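Local coordinates for protein EST1E (Clostridium proteoclasticum, PDB 2WTM) that hydrolyses feruloyl and probably a range of other esters as a promiscuous feruloyl esterase of the alpha/beta-hydrolase superfamily, at residues M136-A141 with Q177-E182; T78-L83 with V173-T178. All blocks are in the same frame, centred on the assembly; numbering follows the deposited sequence.

Interaction 1 (M136-A141 with Q177-E182); sequences MIPEIA and QTIRVE
Within the insertion between strands 125-131 and 192-197, Pro138 in the first turn of helix 137-143 packs against Ile179 and Val181, which lead into helix 181-187. The pyrrolidine ring does this with its outer carbons. Pro138 CG rests 3.6 Å from Val181 CG2, the two side chains meeting at about a right angle, and also touches Ile179 CB. Pro138 CB lies 3.2 Å from Ile179 O, a carbonyl that accepts a hydrogen bond from Arg142 NH1. Val181 CG1 is anti to the backbone N (chi1 -180°), which puts CG2 beside that N, where it faces the ring. An insertion at this point in the strand order is where alpha/beta-hydrolases commonly carry a cap or lid; here helix 109-120 of the core closes the apolar cluster through Leu112 and Leu116. One turn further along helix 137-143, Ala141 O accepts from Gln177 NE2 at 3.1 Å, the N-H nearly straight (171°). The acceptor lies close to the plane of the Gln177 amide, whereas the donor stands well above the carbonyl plane of Ala141. NE2 also binds Pro153 O, and Gln177 OE1 accepts from Arg122 of the second subunit; three bonds thus fix the buried amide's rotation. On another flank a water donates to both Glu139 OE1 (2.6 Å) and Glu182 OE2 (2.7 Å), probably easing the repulsion between these two carboxylates.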
ATOM      1  N   MET A 136      10.323 -12.830   3.209  1.00 11.60           N
ATOM      2  CA  MET A 136       9.447 -13.413   4.271  1.00 12.81           C
ATOM      3  C   MET A 136       8.881 -12.342   5.215  1.00 12.04           C
ATOM      4  O   MET A 136       8.091 -12.693   6.116  1.00 11.09           O
ATOM      5  CB  MET A 136      10.185 -14.508   5.077  1.00 13.02           C
ATOM      6  CG  MET A 136      10.731 -15.646   4.275  1.00 19.01           C
ATOM      7  SD  MET A 136       9.407 -16.517   3.506  1.00 24.85           S
ATOM      8  CE  MET A 136       8.552 -17.070   4.964  1.00 27.05           C
ATOM      9  N   ILE A 137       9.230 -11.046   5.075  1.00 10.63           N
ATOM     10  CA  ILE A 137       8.718 -10.065   6.051  1.00 10.13           C
ATOM     11  C   ILE A 137       7.193 -10.188   6.222  1.00 10.12           C
ATOM     12  O   ILE A 137       6.724 -10.172   7.342  1.00 12.07           O
ATOM     13  CB  ILE A 137       9.210  -8.634   5.739  1.00  9.94           C
ATOM     14  CG1 ILE A 137      10.654  -8.498   6.276  1.00 11.60           C
ATOM     15  CG2 ILE A 137       8.267  -7.608   6.360  1.00 11.56           C
ATOM     16  CD1 ILE A 137      11.302  -7.219   5.911  1.00 12.89           C
ATOM     17  N   PRO A 138       6.405 -10.215   5.116  1.00 10.22           N
ATOM     18  CA  PRO A 138       4.901 -10.252   5.335  1.00 10.81           C
ATOM     19  C   PRO A 138       4.441 -11.500   6.031  1.00 10.03           C
ATOM     20  O   PRO A 138       3.628 -11.352   6.984  1.00  9.51           O
ATOM     21  CB  PRO A 138       4.319 -10.041   3.931  1.00 10.04           C
ATOM     22  CG  PRO A 138       5.502  -9.293   3.204  1.00 10.25           C
ATOM     23  CD  PRO A 138       6.761  -9.955   3.704  1.00 10.53           C
ATOM     24  N   GLU A 139       4.941 -12.638   5.636  1.00 11.81           N
ATOM     25  CA  GLU A 139       4.451 -13.921   6.254  1.00 12.23           C
ATOM     26  C   GLU A 139       4.848 -13.910   7.740  1.00 14.02           C
ATOM     27  O   GLU A 139       4.036 -14.175   8.651  1.00 12.03           O
ATOM     28  CB  GLU A 139       4.967 -15.137   5.519  1.00 14.13           C
ATOM     29  CG  GLU A 139       4.718 -16.405   6.287  1.00 16.43           C
ATOM     30  CD  GLU A 139       5.146 -17.692   5.575  1.00 21.13           C
ATOM     31  OE1 GLU A 139       5.516 -17.725   4.379  1.00 27.58           O
ATOM     32  OE2 GLU A 139       5.133 -18.711   6.289  1.00 34.57           O
ATOM     33  N   ILE A 140       6.080 -13.506   8.020  1.00 12.99           N
ATOM     34  CA  ILE A 140       6.573 -13.536   9.381  1.00 12.19           C
ATOM     35  C   ILE A 140       5.875 -12.497  10.228  1.00 11.96           C
ATOM     36  O   ILE A 140       5.569 -12.755  11.367  1.00 14.06           O
ATOM     37  CB  ILE A 140       8.089 -13.458   9.402  1.00 14.39           C
ATOM     38  CG1 ILE A 140       8.725 -14.662   8.708  1.00 15.49           C
ATOM     39  CG2 ILE A 140       8.654 -13.265  10.783  1.00 16.12           C
ATOM     40  CD1 ILE A 140       8.223 -15.990   9.191  1.00 23.79           C
ATOM     41  N   ALA A 141       5.501 -11.343   9.651  1.00 11.25           N
ATOM     42  CA  ALA A 141       4.723 -10.352  10.349  1.00 11.16           C
ATOM     43  C   ALA A 141       3.352 -10.895  10.762  1.00 10.43           C
ATOM     44  O   ALA A 141       2.835 -10.570  11.851  1.00 10.63           O
ATOM     45  CB  ALA A 141       4.578  -9.090   9.522  1.00 11.34           C
ATOM     46  N   GLN A 177       1.595  -7.096   7.010  1.00 10.14           N
ATOM     47  CA  GLN A 177       0.759  -8.258   7.114  1.00  9.62           C
ATOM     48  C   GLN A 177      -0.196  -8.451   5.910  1.00 10.49           C
ATOM     49  O   GLN A 177      -0.667  -9.588   5.652  1.00 10.56           O
ATOM     50  CB  GLN A 177      -0.071  -8.162   8.403  1.00 10.68           C
ATOM     51  CG  GLN A 177       0.671  -8.430   9.708  1.00  9.11           C
ATOM     52  CD  GLN A 177      -0.280  -8.436  10.887  1.00 11.52           C
ATOM     53  OE1 GLN A 177      -1.365  -7.895  10.825  1.00 15.18           O
ATOM     54  NE2 GLN A 177       0.187  -9.007  12.016  1.00 12.85           N
ATOM     55  N   THR A 178      -0.516  -7.346   5.205  1.00  9.14           N
ATOM     56  CA  THR A 178      -1.519  -7.426   4.119  1.00  8.82           C
ATOM     57  C   THR A 178      -0.947  -8.030   2.846  1.00  9.90           C
ATOM     58  O   THR A 178      -1.658  -8.367   1.905  1.00 12.13           O
ATOM     59  CB  THR A 178      -2.104  -6.117   3.819  1.00  9.84           C
ATOM     60  OG1 THR A 178      -1.185  -5.296   3.066  1.00 10.55           O
ATOM     61  CG2 THR A 178      -2.660  -5.435   5.078  1.00 11.82           C
ATOM     62  N   ILE A 179       0.350  -8.065   2.747  1.00  9.00           N
ATOM     63  CA  ILE A 179       1.031  -8.329   1.462  1.00  9.58           C
ATOM     64  C   ILE A 179       1.204  -9.797   1.244  1.00  9.78           C
ATOM     65  O   ILE A 179       1.856 -10.507   2.008  1.00 10.44           O
ATOM     66  CB  ILE A 179       2.376  -7.612   1.396  1.00  9.15           C
ATOM     67  CG1 ILE A 179       2.166  -6.119   1.392  1.00 10.64           C
ATOM     68  CG2 ILE A 179       3.171  -7.929   0.101  1.00 10.22           C
ATOM     69  CD1 ILE A 179       3.349  -5.289   1.606  1.00 10.80           C
ATOM     70  N   ARG A 180       0.639 -10.283   0.122  1.00 11.53           N
ATOM     71  CA  ARG A 180       0.810 -11.691  -0.288  1.00  9.95           C
ATOM     72  C   ARG A 180       1.928 -11.822  -1.336  1.00  9.28           C
ATOM     73  O   ARG A 180       1.676 -11.713  -2.504  1.00  9.22           O
ATOM     74  CB  ARG A 180      -0.501 -12.189  -0.861  1.00 12.88           C
ATOM     75  CG  ARG A 180      -1.721 -11.878   0.015  1.00 18.28           C
ATOM     76  CD  ARG A 180      -1.604 -12.248   1.448  1.00 30.15           C
ATOM     77  NE  ARG A 180      -1.241 -13.647   1.603  1.00 32.60           N
ATOM     78  CZ  ARG A 180      -1.509 -14.372   2.674  1.00 35.24           C
ATOM     79  NH1 ARG A 180      -2.213 -13.877   3.693  1.00 33.90           N
ATOM     80  NH2 ARG A 180      -1.089 -15.631   2.701  1.00 36.11           N
ATOM     81  N   VAL A 181       3.158 -11.974  -0.857  1.00 10.11           N
ATOM     82  CA  VAL A 181       4.336 -11.981  -1.752  1.00  9.92           C
ATOM     83  C   VAL A 181       4.196 -12.933  -2.911  1.00 10.79           C
ATOM     84  O   VAL A 181       4.555 -12.641  -4.036  1.00 10.98           O
ATOM     85  CB  VAL A 181       5.657 -12.217  -0.943  1.00 10.46           C
ATOM     86  CG1 VAL A 181       6.850 -12.218  -1.843  1.00 11.35           C
ATOM     87  CG2 VAL A 181       5.812 -11.129   0.108  1.00 11.91           C
ATOM     88  N   GLU A 182       3.658 -14.105  -2.596  1.00 11.38           N
ATOM     89  CA  GLU A 182       3.537 -15.153  -3.601  1.00 13.37           C
ATOM     90  C   GLU A 182       2.741 -14.742  -4.823  1.00 12.62           C
ATOM     91  O   GLU A 182       3.029 -15.216  -5.957  1.00 12.61           O
ATOM     92  CB  GLU A 182       2.915 -16.384  -2.938  1.00 13.38           C
ATOM     93  CG  GLU A 182       3.768 -17.146  -1.957  1.00 15.75           C
ATOM     94  CD  GLU A 182       3.924 -16.495  -0.553  1.00 17.72           C
ATOM     95  OE1 GLU A 182       3.157 -15.521  -0.200  1.00 14.78           O
ATOM     96  OE2 GLU A 182       4.812 -16.990   0.205  1.00 21.70           O
TER
HETATM   97  O   HOH W   1       5.896 -15.993   2.486  1.00 19.90           O

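Interaction 2 (T78-L83 with V173-T178)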
ATOM      1  N   THR A  78       6.617   2.584   5.716  1.00  7.78           N
ATOM      2  CA  THR A  78       5.942   1.316   5.608  1.00  6.35           C
ATOM      3  C   THR A  78       6.260   0.857   4.170  1.00  8.22           C
ATOM      4  O   THR A  78       6.681   1.606   3.267  1.00  8.02           O
ATOM      5  CB  THR A  78       4.409   1.387   5.727  1.00  8.46           C
ATOM      6  OG1 THR A  78       3.850   1.971   4.543  1.00  7.48           O
ATOM      7  CG2 THR A  78       3.934   2.150   6.986  1.00  7.40           C
ATOM      8  N   LEU A  79       5.947  -0.373   3.895  1.00  8.21           N
ATOM      9  CA  LEU A  79       6.109  -0.927   2.534  1.00  8.63           C
ATOM     10  C   LEU A  79       5.158  -0.270   1.534  1.00  9.52           C
ATOM     11  O   LEU A  79       5.458  -0.228   0.334  1.00  8.25           O
ATOM     12  CB  LEU A  79       5.904  -2.458   2.513  1.00  8.96           C
ATOM     13  CG  LEU A  79       7.105  -3.191   3.119  1.00  9.49           C
ATOM     14  CD1 LEU A  79       6.742  -4.661   3.408  1.00 11.65           C
ATOM     15  CD2 LEU A  79       8.296  -3.098   2.288  1.00 11.68           C
ATOM     16  N   PHE A  80       3.968   0.172   1.972  1.00  8.95           N
ATOM     17  CA  PHE A  80       3.058   0.901   1.021  1.00  7.91           C
ATOM     18  C   PHE A  80       3.770   2.222   0.619  1.00  7.95           C
ATOM     19  O   PHE A  80       3.743   2.604  -0.539  1.00  8.29           O
ATOM     20  CB  PHE A  80       1.742   1.226   1.641  1.00  9.80           C
ATOM     21  CG  PHE A  80       0.755   0.101   1.673  1.00  8.82           C
ATOM     22  CD1 PHE A  80       1.013  -1.157   1.226  1.00  8.40           C
ATOM     23  CD2 PHE A  80      -0.485   0.355   2.271  1.00 11.27           C
ATOM     24  CE1 PHE A  80       0.035  -2.175   1.339  1.00  9.23           C
ATOM     25  CE2 PHE A  80      -1.436  -0.629   2.367  1.00 12.66           C
ATOM     26  CZ  PHE A  80      -1.163  -1.888   1.919  1.00 11.08           C
ATOM     27  N   LYS A  81       4.350   2.932   1.600  1.00  8.23           N
ATOM     28  CA  LYS A  81       5.091   4.153   1.218  1.00  8.31           C
ATOM     29  C   LYS A  81       6.233   3.871   0.264  1.00  8.25           C
ATOM     30  O   LYS A  81       6.397   4.601  -0.738  1.00  8.01           O
ATOM     31  CB  LYS A  81       5.570   4.894   2.455  1.00  8.42           C
ATOM     32  CG  LYS A  81       4.395   5.353   3.319  1.00  8.79           C
ATOM     33  CD  LYS A  81       4.806   6.258   4.495  1.00  9.67           C
ATOM     34  CE  LYS A  81       3.638   6.536   5.496  1.00  9.92           C
ATOM     35  NZ  LYS A  81       4.023   7.604   6.493  1.00 12.63           N
ATOM     36  N   TRP A  82       7.049   2.861   0.576  1.00  9.05           N
ATOM     37  CA  TRP A  82       8.104   2.476  -0.313  1.00  9.13           C
ATOM     38  C   TRP A  82       7.600   2.103  -1.708  1.00  8.23           C
ATOM     39  O   TRP A  82       8.211   2.476  -2.730  1.00  7.94           O
ATOM     40  CB  TRP A  82       8.951   1.312   0.271  1.00  8.01           C
ATOM     41  CG  TRP A  82       9.940   1.772   1.295  1.00  7.75           C
ATOM     42  CD1 TRP A  82       9.877   2.857   2.145  1.00  7.50           C
ATOM     43  CD2 TRP A  82      11.224   1.132   1.540  1.00  8.69           C
ATOM     44  NE1 TRP A  82      11.074   2.915   2.909  1.00  8.25           N
ATOM     45  CE2 TRP A  82      11.905   1.893   2.515  1.00  8.82           C
ATOM     46  CE3 TRP A  82      11.873   0.042   0.954  1.00  9.87           C
ATOM     47  CZ2 TRP A  82      13.209   1.537   2.928  1.00 10.44           C
ATOM     48  CZ3 TRP A  82      13.135  -0.274   1.314  1.00  9.68           C
ATOM     49  CH2 TRP A  82      13.797   0.448   2.299  1.00  7.52           C
ATOM     50  N   LEU A  83       6.493   1.382  -1.806  1.00  9.34           N
ATOM     51  CA  LEU A  83       6.028   0.956  -3.157  1.00  8.65           C
ATOM     52  C   LEU A  83       5.566   2.248  -3.897  1.00  9.60           C
ATOM     53  O   LEU A  83       5.846   2.457  -5.093  1.00  8.91           O
ATOM     54  CB  LEU A  83       4.908  -0.066  -3.062  1.00  9.53           C
ATOM     55  CG  LEU A  83       5.494  -1.368  -2.625  1.00  8.80           C
ATOM     56  CD1 LEU A  83       4.385  -2.256  -2.356  1.00 10.38           C
ATOM     57  CD2 LEU A  83       6.452  -1.945  -3.670  1.00  9.21           C
ATOM     58  N   VAL A 173       3.982  -2.924  10.550  1.00  8.16           N
ATOM     59  CA  VAL A 173       3.472  -4.301  10.672  1.00  9.98           C
ATOM     60  C   VAL A 173       2.035  -4.478  10.137  1.00  9.31           C
ATOM     61  O   VAL A 173       1.781  -5.408   9.394  1.00  9.61           O
ATOM     62  CB  VAL A 173       3.549  -4.835  12.135  1.00 10.09           C
ATOM     63  CG1 VAL A 173       3.012  -6.266  12.278  1.00 12.21           C
ATOM     64  CG2 VAL A 173       5.019  -4.681  12.628  1.00 11.83           C
ATOM     65  N   ARG A 174       1.153  -3.533  10.478  1.00 10.14           N
ATOM     66  CA  ARG A 174      -0.230  -3.545   9.933  1.00  9.94           C
ATOM     67  C   ARG A 174      -0.253  -3.635   8.420  1.00  9.52           C
ATOM     68  O   ARG A 174      -1.025  -4.348   7.835  1.00 10.77           O
ATOM     69  CB  ARG A 174      -0.981  -2.353  10.437  1.00  9.27           C
ATOM     70  CG  ARG A 174      -1.092  -2.243  11.943  1.00  9.72           C
ATOM     71  CD  ARG A 174      -1.940  -1.156  12.424  1.00 10.88           C
ATOM     72  NE  ARG A 174      -1.976  -1.071  13.880  1.00 12.66           N
ATOM     73  CZ  ARG A 174      -2.843  -1.720  14.641  1.00 15.34           C
ATOM     74  NH1 ARG A 174      -3.759  -2.489  14.080  1.00 12.59           N
ATOM     75  NH2 ARG A 174      -2.826  -1.585  15.965  1.00 15.63           N
ATOM     76  N   VAL A 175       0.644  -2.856   7.785  1.00  8.82           N
ATOM     77  CA  VAL A 175       0.772  -2.859   6.339  1.00  8.97           C
ATOM     78  C   VAL A 175       1.404  -4.145   5.835  1.00  8.57           C
ATOM     79  O   VAL A 175       0.953  -4.775   4.894  1.00  8.50           O
ATOM     80  CB  VAL A 175       1.586  -1.633   5.881  1.00  8.32           C
ATOM     81  CG1 VAL A 175       2.007  -1.764   4.451  1.00 10.01           C
ATOM     82  CG2 VAL A 175       0.800  -0.344   6.126  1.00  7.63           C
ATOM     83  N   ALA A 176       2.506  -4.545   6.428  1.00  7.93           N
ATOM     84  CA  ALA A 176       3.241  -5.714   5.971  1.00  8.60           C
ATOM     85  C   ALA A 176       2.371  -6.964   5.963  1.00  9.04           C
ATOM     86  O   ALA A 176       2.463  -7.831   5.076  1.00  9.82           O
ATOM     87  CB  ALA A 176       4.481  -5.969   6.820  1.00  9.70           C
ATOM     88  N   GLN A 177       1.595  -7.096   7.010  1.00 10.14           N
ATOM     89  CA  GLN A 177       0.759  -8.258   7.114  1.00  9.62           C
ATOM     90  C   GLN A 177      -0.196  -8.451   5.910  1.00 10.49           C
ATOM     91  O   GLN A 177      -0.667  -9.588   5.652  1.00 10.56           O
ATOM     92  CB  GLN A 177      -0.071  -8.162   8.403  1.00 10.68           C
ATOM     93  CG  GLN A 177       0.671  -8.430   9.708  1.00  9.11           C
ATOM     94  CD  GLN A 177      -0.280  -8.436  10.887  1.00 11.52           C
ATOM     95  OE1 GLN A 177      -1.365  -7.895  10.825  1.00 15.18           O
ATOM     96  NE2 GLN A 177       0.187  -9.007  12.016  1.00 12.85           N
ATOM     97  N   THR A 178      -0.516  -7.346   5.205  1.00  9.14           N
ATOM     98  CA  THR A 178      -1.519  -7.426   4.119  1.00  8.82           C
ATOM     99  C   THR A 178      -0.947  -8.030   2.846  1.00  9.90           C
ATOM    100  O   THR A 178      -1.658  -8.367   1.905  1.00 12.13           O
ATOM    101  CB  THR A 178      -2.104  -6.117   3.819  1.00  9.84           C
ATOM    102  OG1 THR A 178      -1.185  -5.296   3.066  1.00 10.55           O
ATOM    103  CG2 THR A 178      -2.660  -5.435   5.078  1.00 11.82           C
TER
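Val175 projects from helix 171-176 into the N-terminal turn of helix 79-93 and meets Phe80, Thr78 and Leu79 there. The aromatic part is a CH-pi contact: Val175 CG1 sits over one face of the Phe80 ring, 3.6 Å from its centroid and 17° off the normal, shifted toward the rim so that Phe80 CD1 is its closest ring atom at 3.4 Å. With Val175 CG1 anti to the backbone N (chi1 167°), the other branch is directed at Thr78, Val175 CG2 lying 4.0 Å from Thr78 CB. Beyond the valine the aliphatic contacts are looser: Leu79 CD1 approaches Ala176 CB to 4.3 Å, and Leu79 also packs on Ser113 of helix 109-120. Polar groups at the border serve their own backbones. Thr78 is the N-cap of helix 79-93, its OG1 accepting from Lys81 N at 3.1 Å with an almost linear N-H (172°). Thr178 OG1 donates in the carbonyl plane to Val175 O at 2.9 Å, an oxygen that Thr178 N binds as well. Thr178 OG1 also lies 3.6 Å from Phe80 CZ, oblique to the ring. Phe80 also stacks on Phe80 of the second subunit, whose Met120 packs on Val175, so the dimer interface borders this contact. With both threonine hydroxyls bonded within their own segments and no hydrogen bond crossing between 78-83 and 173-178, the association of these two segments rests on shape and dispersion, centred on a valine methyl over an aromatic face.

Overall arrangement
Along the chain the segments run 78-83, 136-141, 173-178 and 177-182, the last two sharing Gln177 and Thr178. The centres of interactions 1 and 2 are about 9 Å apart, on the same side of the chain's centre. Helix 171-176 and the turn after it join them, passing from helix 79-93 to helix 137-143. They also touch directly: Ile179 CD1 meets Leu79 CD1 at 3.9 Å, and Ala141 CB meets Ala176 CB at 4.1 Å. Interaction 1 joins two parts of the insertion between strands 125-131 and 192-197, and interaction 2 ties that insertion to helix 79-93, which flanks the main sheet; both reach the second subunit.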